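Local coordinates for NYN domain-containing protein (Vibrio parahaemolyticus, PDB 2QIP), which is of unknown function but, as a NYN-domain protein of the PIN clan, may act as an RNA nuclease, at residues 13-18 / 96-101; 19-24 / 31-36; 127-130 / 135-138. All blocks are in the same frame, centred on the assembly; numbering follows the deposited sequence.

All three contacts lie in one domain built on a six-stranded parallel sheet. Interaction 1 sets inner strand 10-17 against helix 95-105. Interaction 2 comes from helix 18-29, which follows that strand directly, and from the turn into helix 35-42. Both its segments fall in the chain between the two segments of interaction 1. The centres of these contacts are about 15 Å apart, and they touch, with Val16 and Val18 packing on Tyr35. Interaction 3 comes later in the chain and joins helix 122-132 to strand 135-140. Its centre is about 13 Å from that of interaction 1 and about 22 Å from that of interaction 2. Interactions 1 and 3 thus cover different strands of the same sheet.

Interaction 1: residues 13-18 / 96-101; sequences AILVDV and VGITLD
Inner strand 10-17 of the parallel sheet of this PIN-clan alpha/beta fold meets helix 95-105 here, through Leu15 and Asp17 on the strand and Ile98 and Asp101 on the helix. The two segments run antiparallel, at 175°, with their axes 9.9 Å apart. Leu15 faces the helix. Its CD2 methyl does the touching and lies 3.7 Å from the backbone O of Ile98. The same Leu15 CD2 packs on the CG2 branch of Ile98 at 3.9 Å, and the two side chains run alongside one another, pointing opposite ways. Asp101 CB, one turn further on, approaches Leu15 CD2 more loosely, at 4.2 Å. The longer branch of Ile98 reaches toward the end of the strand. Its CG1 stands anti to its own carbonyl carbon (chi1 -72°) and the chain is extended beyond it. This carries CD1 across the side chain of Asp17 at about a right angle. Asp17 is the central residue of an inverse gamma turn and the N-cap of helix 18-29. Asp17 OD2 is hydrogen-bonded to Ser116 OG. An acidic residue at the end of the first strand is consistent with the acidic site known from PIN-clan nucleases. The Asp101 carboxylate has its partners outside the contact: OD2 with Tyr54 OH, and OD1 in a salt bridge with Arg127 of the second subunit. Ile98 CD1 ends 3.9 Å from Asp17 CB and 4.1 Å from Asp17 CG.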
loop_
_atom_site.group_PDB
_atom_site.type_symbol
_atom_site.label_atom_id
_atom_site.label_comp_id
_atom_site.label_asym_id
_atom_site.label_seq_id
_atom_site.Cartn_x
_atom_site.Cartn_y
_atom_site.Cartn_z
ATOM N N ALA A 13 -3.763 1.563 -18.247
ATOM C CA ALA A 13 -2.544 1.214 -17.515
ATOM C C ALA A 13 -2.745 -0.172 -16.956
ATOM O O ALA A 13 -3.814 -0.449 -16.418
ATOM C CB ALA A 13 -2.316 2.175 -16.369
ATOM N N ILE A 14 -1.714 -1.010 -17.047
ATOM C CA ILE A 14 -1.800 -2.363 -16.495
ATOM C C ILE A 14 -0.795 -2.467 -15.350
ATOM O O ILE A 14 0.350 -2.038 -15.500
ATOM C CB ILE A 14 -1.474 -3.432 -17.567
ATOM C CG1 ILE A 14 -2.437 -3.343 -18.755
ATOM C CG2 ILE A 14 -1.531 -4.838 -16.927
ATOM C CD1 ILE A 14 -2.017 -4.167 -19.946
ATOM N N LEU A 15 -1.237 -3.028 -14.221
ATOM C CA LEU A 15 -0.347 -3.321 -13.088
ATOM C C LEU A 15 -0.580 -4.771 -12.695
ATOM O O LEU A 15 -1.707 -5.136 -12.332
ATOM C CB LEU A 15 -0.632 -2.427 -11.883
ATOM C CG LEU A 15 -0.331 -0.931 -12.061
ATOM C CD1 LEU A 15 -1.528 -0.173 -12.668
ATOM C CD2 LEU A 15 0.059 -0.339 -10.711
ATOM N N VAL A 16 0.471 -5.586 -12.798
ATOM C CA VAL A 16 0.385 -7.004 -12.425
ATOM C C VAL A 16 1.107 -7.305 -11.120
ATOM O O VAL A 16 2.295 -7.040 -10.989
ATOM C CB VAL A 16 0.952 -7.926 -13.530
ATOM C CG1 VAL A 16 0.700 -9.385 -13.153
ATOM C CG2 VAL A 16 0.306 -7.616 -14.882
ATOM N N ASP A 17 0.363 -7.875 -10.178
ATOM C CA ASP A 17 0.922 -8.324 -8.908
ATOM C C ASP A 17 1.421 -9.755 -9.199
ATOM O O ASP A 17 0.672 -10.736 -9.016
ATOM C CB ASP A 17 -0.232 -8.291 -7.901
ATOM C CG ASP A 17 0.160 -8.626 -6.477
ATOM O OD1 ASP A 17 1.313 -8.982 -6.177
ATOM O OD2 ASP A 17 -0.761 -8.525 -5.630
ATOM N N VAL A 18 2.663 -9.874 -9.698
ATOM C CA VAL A 18 3.167 -11.159 -10.196
ATOM C C VAL A 18 3.140 -12.232 -9.114
ATOM O O VAL A 18 2.773 -13.366 -9.401
ATOM C CB VAL A 18 4.602 -10.995 -10.787
ATOM C CG1 VAL A 18 5.259 -12.349 -11.080
ATOM C CG2 VAL A 18 4.570 -10.113 -12.052
ATOM N N VAL A 96 2.335 -1.554 -1.273
ATOM C CA VAL A 96 2.672 -0.132 -1.188
ATOM C C VAL A 96 3.073 0.397 -2.579
ATOM O O VAL A 96 2.570 1.425 -3.031
ATOM C CB VAL A 96 3.780 0.177 -0.128
ATOM C CG1 VAL A 96 4.252 1.633 -0.260
ATOM C CG2 VAL A 96 3.243 -0.094 1.301
ATOM N N GLY A 97 3.957 -0.315 -3.281
ATOM C CA GLY A 97 4.442 0.220 -4.546
ATOM C C GLY A 97 3.391 0.226 -5.653
ATOM O O GLY A 97 3.332 1.158 -6.463
ATOM N N ILE A 98 2.538 -0.795 -5.681
ATOM C CA ILE A 98 1.424 -0.834 -6.635
ATOM C C ILE A 98 0.435 0.306 -6.356
ATOM O O ILE A 98 -0.029 0.979 -7.295
ATOM C CB ILE A 98 0.742 -2.235 -6.618
ATOM C CG1 ILE A 98 1.680 -3.256 -7.290
ATOM C CG2 ILE A 98 -0.624 -2.214 -7.347
ATOM C CD1 ILE A 98 1.220 -4.729 -7.160
ATOM N N THR A 99 0.152 0.552 -5.071
ATOM C CA THR A 99 -0.726 1.642 -4.690
ATOM C C THR A 99 -0.159 2.979 -5.161
ATOM O O THR A 99 -0.881 3.790 -5.760
ATOM C CB THR A 99 -0.994 1.636 -3.182
ATOM O OG1 THR A 99 -1.626 0.397 -2.847
ATOM C CG2 THR A 99 -1.905 2.778 -2.745
ATOM N N LEU A 100 1.131 3.215 -4.892
ATOM C CA LEU A 100 1.763 4.477 -5.321
ATOM C C LEU A 100 1.643 4.680 -6.838
ATOM O O LEU A 100 1.274 5.760 -7.312
ATOM C CB LEU A 100 3.237 4.475 -4.939
ATOM C CG LEU A 100 3.533 4.619 -3.457
ATOM C CD1 LEU A 100 5.018 4.354 -3.249
ATOM C CD2 LEU A 100 3.140 5.987 -2.930
ATOM N N ASP A 101 1.985 3.645 -7.595
ATOM C CA ASP A 101 2.029 3.767 -9.052
ATOM C C ASP A 101 0.634 3.859 -9.674
ATOM O O ASP A 101 0.453 4.581 -10.670
ATOM C CB ASP A 101 2.809 2.587 -9.661
ATOM C CG ASP A 101 4.313 2.702 -9.473
ATOM O OD1 ASP A 101 4.814 3.767 -9.015
ATOM O OD2 ASP A 101 4.996 1.703 -9.826
#

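Interaction 2: residues 19-24 / 31-36; sequences QNVYYT and SNFDYN
Helix 19-24 passes the non-helical run 31-34 closely, with the CA atoms of Tyr22 and Asn32 6.6 Å apart and those of Val21 and Phe33 7.1 Å apart. Val21 carries the apolar part. With CG1 anti to the backbone N (chi1 172°), that methyl is the branch that reaches Phe33. There Val21 CG1 meets both CB and CG of Phe33 at 3.5 Å, at the root of the ring. Val21 CG1 also lies 3.9 Å from the hydroxyl OH of Tyr35. The Phe33 ring turns its edge to a face of the Tyr35 ring, with Phe33 CD2 over the centre of that face.

The contact closes the turn between helix 18-29, the first helix after strand 10-17, an inner strand of the sheet, and helix 35-42. Asp34 is the N-cap of the second helix, and its OD1 accepts from Gln37 N. Val21 and Tyr35 both rest on Val16 of strand 10-17, so the pair is buried against the sheet.

The outer side is polar. Tyr22 and Asn32 run alongside each other in the same direction, their ring and amide planes 46° apart. Tyr22 CE1 is 3.8 Å from Asn32 OD1. A water donates to Tyr22 O at 2.8 Å and to Asn32 OD1 at 2.9 Å. The water has other acceptors within reach, so the two bonds may not both be made at once. Asn32 OD1 also accepts from Arg26 NH2. Within the helix, Thr24 OG1 donates to Asn20 O at 2.7 Å, while Thr24 N reaches the same oxygen from the opposite face of the carbonyl plane.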
loop_
_atom_site.group_PDB
_atom_site.type_symbol
_atom_site.label_atom_id
_atom_site.label_comp_id
_atom_site.label_asym_id
_atom_site.label_seq_id
_atom_site.Cartn_x
_atom_site.Cartn_y
_atom_site.Cartn_z
ATOM N N GLN A 19 3.478 -11.870 -7.879
ATOM C CA GLN A 19 3.475 -12.876 -6.793
ATOM C C GLN A 19 2.055 -13.406 -6.529
ATOM O O GLN A 19 1.855 -14.612 -6.352
ATOM C CB GLN A 19 4.066 -12.296 -5.501
ATOM C CG GLN A 19 5.570 -12.038 -5.564
ATOM C CD GLN A 19 6.400 -13.326 -5.648
ATOM O OE1 GLN A 19 6.778 -13.763 -6.739
ATOM N NE2 GLN A 19 6.685 -13.934 -4.490
ATOM N N ASN A 20 1.074 -12.508 -6.501
ATOM C CA ASN A 20 -0.311 -12.934 -6.284
ATOM C C ASN A 20 -0.812 -13.854 -7.404
ATOM O O ASN A 20 -1.406 -14.909 -7.134
ATOM C CB ASN A 20 -1.243 -11.739 -6.094
ATOM C CG ASN A 20 -2.693 -12.151 -5.928
ATOM O OD1 ASN A 20 -3.418 -12.317 -6.907
ATOM N ND2 ASN A 20 -3.133 -12.296 -4.684
ATOM N N VAL A 21 -0.530 -13.477 -8.652
ATOM C CA VAL A 21 -0.893 -14.300 -9.801
ATOM C C VAL A 21 -0.244 -15.676 -9.697
ATOM O O VAL A 21 -0.913 -16.683 -9.887
ATOM C CB VAL A 21 -0.502 -13.593 -11.111
ATOM C CG1 VAL A 21 -0.699 -14.511 -12.301
ATOM C CG2 VAL A 21 -1.348 -12.339 -11.274
ATOM N N TYR A 22 1.039 -15.698 -9.354
ATOM C CA TYR A 22 1.767 -16.953 -9.289
ATOM C C TYR A 22 1.140 -17.873 -8.246
ATOM O O TYR A 22 0.770 -19.008 -8.551
ATOM C CB TYR A 22 3.259 -16.725 -8.982
ATOM C CG TYR A 22 3.973 -18.047 -8.803
ATOM C CD1 TYR A 22 4.315 -18.831 -9.910
ATOM C CD2 TYR A 22 4.258 -18.529 -7.526
ATOM C CE1 TYR A 22 4.956 -20.081 -9.739
ATOM C CE2 TYR A 22 4.885 -19.773 -7.343
ATOM C CZ TYR A 22 5.225 -20.527 -8.455
ATOM O OH TYR A 22 5.856 -21.756 -8.304
ATOM N N TYR A 23 1.024 -17.380 -7.023
ATOM C CA TYR A 23 0.555 -18.234 -5.935
ATOM C C TYR A 23 -0.903 -18.637 -6.083
ATOM O O TYR A 23 -1.264 -19.786 -5.800
ATOM C CB TYR A 23 0.845 -17.600 -4.575
ATOM C CG TYR A 23 2.329 -17.592 -4.273
ATOM C CD1 TYR A 23 3.038 -18.792 -4.123
ATOM C CD2 TYR A 23 3.030 -16.395 -4.175
ATOM C CE1 TYR A 23 4.414 -18.794 -3.866
ATOM C CE2 TYR A 23 4.404 -16.380 -3.916
ATOM C CZ TYR A 23 5.085 -17.586 -3.763
ATOM O OH TYR A 23 6.437 -17.572 -3.505
ATOM N N THR A 24 -1.752 -17.715 -6.535
ATOM C CA THR A 24 -3.157 -18.074 -6.707
ATOM C C THR A 24 -3.359 -19.052 -7.858
ATOM O O THR A 24 -4.194 -19.952 -7.747
ATOM C CB THR A 24 -4.092 -16.830 -6.876
ATOM O OG1 THR A 24 -3.654 -16.054 -8.008
ATOM C CG2 THR A 24 -4.080 -15.987 -5.615
ATOM N N SER A 31 -1.102 -24.500 -12.183
ATOM C CA SER A 31 -0.734 -24.079 -13.528
ATOM C C SER A 31 -0.169 -22.675 -13.436
ATOM O O SER A 31 -0.300 -22.019 -12.400
ATOM C CB SER A 31 -1.963 -24.023 -14.430
ATOM O OG SER A 31 -2.586 -25.284 -14.534
ATOM N N ASN A 32 0.469 -22.238 -14.517
ATOM C CA ASN A 32 1.021 -20.890 -14.591
ATOM C C ASN A 32 0.177 -20.000 -15.504
ATOM O O ASN A 32 -0.476 -20.469 -16.445
ATOM C CB ASN A 32 2.483 -20.897 -15.075
ATOM C CG ASN A 32 3.477 -21.402 -14.018
ATOM O OD1 ASN A 32 3.174 -21.479 -12.817
ATOM N ND2 ASN A 32 4.678 -21.735 -14.472
ATOM N N PHE A 33 0.200 -18.709 -15.194
ATOM C CA PHE A 33 -0.517 -17.696 -15.978
ATOM C C PHE A 33 0.114 -17.500 -17.346
ATOM O O PHE A 33 1.349 -17.425 -17.469
ATOM C CB PHE A 33 -0.440 -16.394 -15.190
ATOM C CG PHE A 33 -1.326 -15.289 -15.676
ATOM C CD1 PHE A 33 -2.718 -15.370 -15.595
ATOM C CD2 PHE A 33 -0.749 -14.116 -16.129
ATOM C CE1 PHE A 33 -3.529 -14.287 -15.995
ATOM C CE2 PHE A 33 -1.544 -13.035 -16.530
ATOM C CZ PHE A 33 -2.937 -13.132 -16.452
ATOM N N ASP A 34 -0.735 -17.404 -18.372
ATOM C CA ASP A 34 -0.272 -17.148 -19.735
ATOM C C ASP A 34 -0.224 -15.641 -19.989
ATOM O O ASP A 34 -1.225 -15.018 -20.357
ATOM C CB ASP A 34 -1.181 -17.848 -20.750
ATOM C CG ASP A 34 -0.673 -17.737 -22.168
ATOM O OD1 ASP A 34 0.231 -16.892 -22.427
ATOM O OD2 ASP A 34 -1.180 -18.510 -23.030
ATOM N N TYR A 35 0.953 -15.060 -19.795
ATOM C CA TYR A 35 1.083 -13.619 -19.934
ATOM C C TYR A 35 0.907 -13.145 -21.375
ATOM O O TYR A 35 0.472 -12.007 -21.602
ATOM C CB TYR A 35 2.430 -13.151 -19.389
ATOM C CG TYR A 35 2.463 -13.081 -17.889
ATOM C CD1 TYR A 35 2.112 -11.903 -17.234
ATOM C CD2 TYR A 35 2.856 -14.178 -17.123
ATOM C CE1 TYR A 35 2.147 -11.822 -15.832
ATOM C CE2 TYR A 35 2.886 -14.111 -15.730
ATOM C CZ TYR A 35 2.531 -12.924 -15.101
ATOM O OH TYR A 35 2.562 -12.835 -13.734
ATOM N N ASN A 36 1.242 -13.991 -22.352
ATOM C CA ASN A 36 0.995 -13.608 -23.741
ATOM C C ASN A 36 -0.501 -13.527 -24.060
ATOM O O ASN A 36 -0.944 -12.599 -24.728
ATOM C CB ASN A 36 1.656 -14.585 -24.701
ATOM C CG ASN A 36 3.118 -14.297 -24.912
ATOM O OD1 ASN A 36 3.486 -13.255 -25.440
ATOM N ND2 ASN A 36 3.961 -15.249 -24.525
HETATM O O HOH W 1 1.445 -19.833 -11.157
#

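Interaction 3: residues 127-130 / 135-138; sequences RIQQ and KVTV. With EDO (1,2-ethanediol), chain D.
With Ile128 CG1 anti to the carbonyl carbon (chi1 -71°) and Val136 CG1 anti to the backbone N (chi1 -177°), the CG2 methyls of the two residues meet. Ile128 CG2 and Val136 CG2 are 3.8 Å apart, and the side chains cross at about a right angle. Val136 CG2 also lies 4.1 Å from Ile128 CB. Gln129 CG adds a looser contact to Val136 CG2 at 4.4 Å.

The segments belong to the beta-alpha-beta unit of strand 111-115, helix 122-132 and strand 135-140. The contact packs the last turns of the helix on the start of the next strand. The amide of Gln129 is held beyond the contact: NE2 donates to Asp154 OD2 and Cys152 O. Asp154 OD2 also takes Val136 N, so one carboxylate oxygen ties helix and strand.

On another side of the helix, a 1,2-ethanediol, probably from the crystallisation liquor, donates weakly from O2 to Gln130 OE1 at 3.0 Å. Its C1 lies 3.5 Å from Arg127 CD. Arg127 NH1 forms salt bridges with Glu104 and Asp101 of the second subunit.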
loop_
_atom_site.group_PDB
_atom_site.type_symbol
_atom_site.label_atom_id
_atom_site.label_comp_id
_atom_site.label_asym_id
_atom_site.label_seq_id
_atom_site.Cartn_x
_atom_site.Cartn_y
_atom_site.Cartn_z
ATOM N N ARG A 127 -10.358 4.640 -4.393
ATOM C CA ARG A 127 -9.722 5.963 -4.448
ATOM C C ARG A 127 -9.537 6.422 -5.896
ATOM O O ARG A 127 -9.676 7.610 -6.199
ATOM C CB ARG A 127 -8.382 5.951 -3.718
ATOM C CG ARG A 127 -7.917 7.340 -3.289
ATOM C CD ARG A 127 -8.792 7.969 -2.200
ATOM N NE ARG A 127 -8.910 7.128 -1.006
ATOM C CZ ARG A 127 -8.174 7.269 0.103
ATOM N NH1 ARG A 127 -7.251 8.206 0.187
ATOM N NH2 ARG A 127 -8.324 6.422 1.120
ATOM N N ILE A 128 -9.201 5.497 -6.796
ATOM C CA ILE A 128 -9.109 5.852 -8.217
ATOM C C ILE A 128 -10.467 6.355 -8.734
ATOM O O ILE A 128 -10.553 7.364 -9.451
ATOM C CB ILE A 128 -8.662 4.636 -9.042
ATOM C CG1 ILE A 128 -7.196 4.316 -8.751
ATOM C CG2 ILE A 128 -8.861 4.906 -10.545
ATOM C CD1 ILE A 128 -6.752 2.928 -9.254
ATOM N N GLN A 129 -11.533 5.654 -8.357
ATOM C CA GLN A 129 -12.861 6.038 -8.816
ATOM C C GLN A 129 -13.284 7.386 -8.227
ATOM O O GLN A 129 -13.845 8.218 -8.941
ATOM C CB GLN A 129 -13.883 4.951 -8.466
ATOM C CG GLN A 129 -13.616 3.645 -9.209
ATOM C CD GLN A 129 -14.326 2.455 -8.612
ATOM O OE1 GLN A 129 -14.670 2.453 -7.427
ATOM N NE2 GLN A 129 -14.547 1.419 -9.436
ATOM N N GLN A 130 -13.012 7.612 -6.933
ATOM C CA GLN A 130 -13.434 8.872 -6.260
ATOM C C GLN A 130 -12.665 10.077 -6.778
ATOM O O GLN A 130 -13.237 11.121 -7.145
ATOM C CB GLN A 130 -13.226 8.766 -4.758
ATOM C CG GLN A 130 -14.143 7.792 -4.055
ATOM C CD GLN A 130 -13.739 7.599 -2.601
ATOM O OE1 GLN A 130 -12.552 7.700 -2.238
ATOM N NE2 GLN A 130 -14.726 7.309 -1.757
ATOM N N LYS A 135 -12.130 4.197 -14.768
ATOM C CA LYS A 135 -12.622 2.823 -14.628
ATOM C C LYS A 135 -11.513 1.937 -14.105
ATOM O O LYS A 135 -10.322 2.204 -14.350
ATOM C CB LYS A 135 -13.083 2.270 -15.980
ATOM C CG LYS A 135 -14.208 3.064 -16.630
ATOM C CD LYS A 135 -15.528 2.800 -15.974
ATOM C CE LYS A 135 -16.656 3.538 -16.712
ATOM N NZ LYS A 135 -17.940 3.320 -16.003
ATOM N N VAL A 136 -11.903 0.879 -13.403
ATOM C CA VAL A 136 -10.958 -0.123 -12.944
ATOM C C VAL A 136 -11.480 -1.502 -13.296
ATOM O O VAL A 136 -12.640 -1.856 -12.956
ATOM C CB VAL A 136 -10.699 -0.016 -11.419
ATOM C CG1 VAL A 136 -9.639 -1.035 -10.985
ATOM C CG2 VAL A 136 -10.249 1.426 -11.055
ATOM N N THR A 137 -10.641 -2.264 -13.996
ATOM C CA THR A 137 -10.895 -3.699 -14.204
ATOM C C THR A 137 -9.926 -4.490 -13.339
ATOM O O THR A 137 -8.731 -4.176 -13.308
ATOM C CB THR A 137 -10.674 -4.105 -15.675
ATOM O OG1 THR A 137 -11.593 -3.390 -16.511
ATOM C CG2 THR A 137 -10.820 -5.628 -15.891
ATOM N N VAL A 138 -10.439 -5.514 -12.656
ATOM C CA VAL A 138 -9.625 -6.452 -11.892
ATOM C C VAL A 138 -9.631 -7.789 -12.594
ATOM O O VAL A 138 -10.703 -8.257 -12.985
ATOM C CB VAL A 138 -10.150 -6.598 -10.443
ATOM C CG1 VAL A 138 -9.481 -7.776 -9.713
ATOM C CG2 VAL A 138 -9.931 -5.291 -9.668
HETATM C C1 EDO D . -9.541 11.281 -1.204
HETATM O O1 EDO D . -9.402 11.047 0.198
HETATM C C2 EDO D . -10.963 11.618 -1.610
HETATM O O2 EDO D . -11.522 10.484 -2.282
#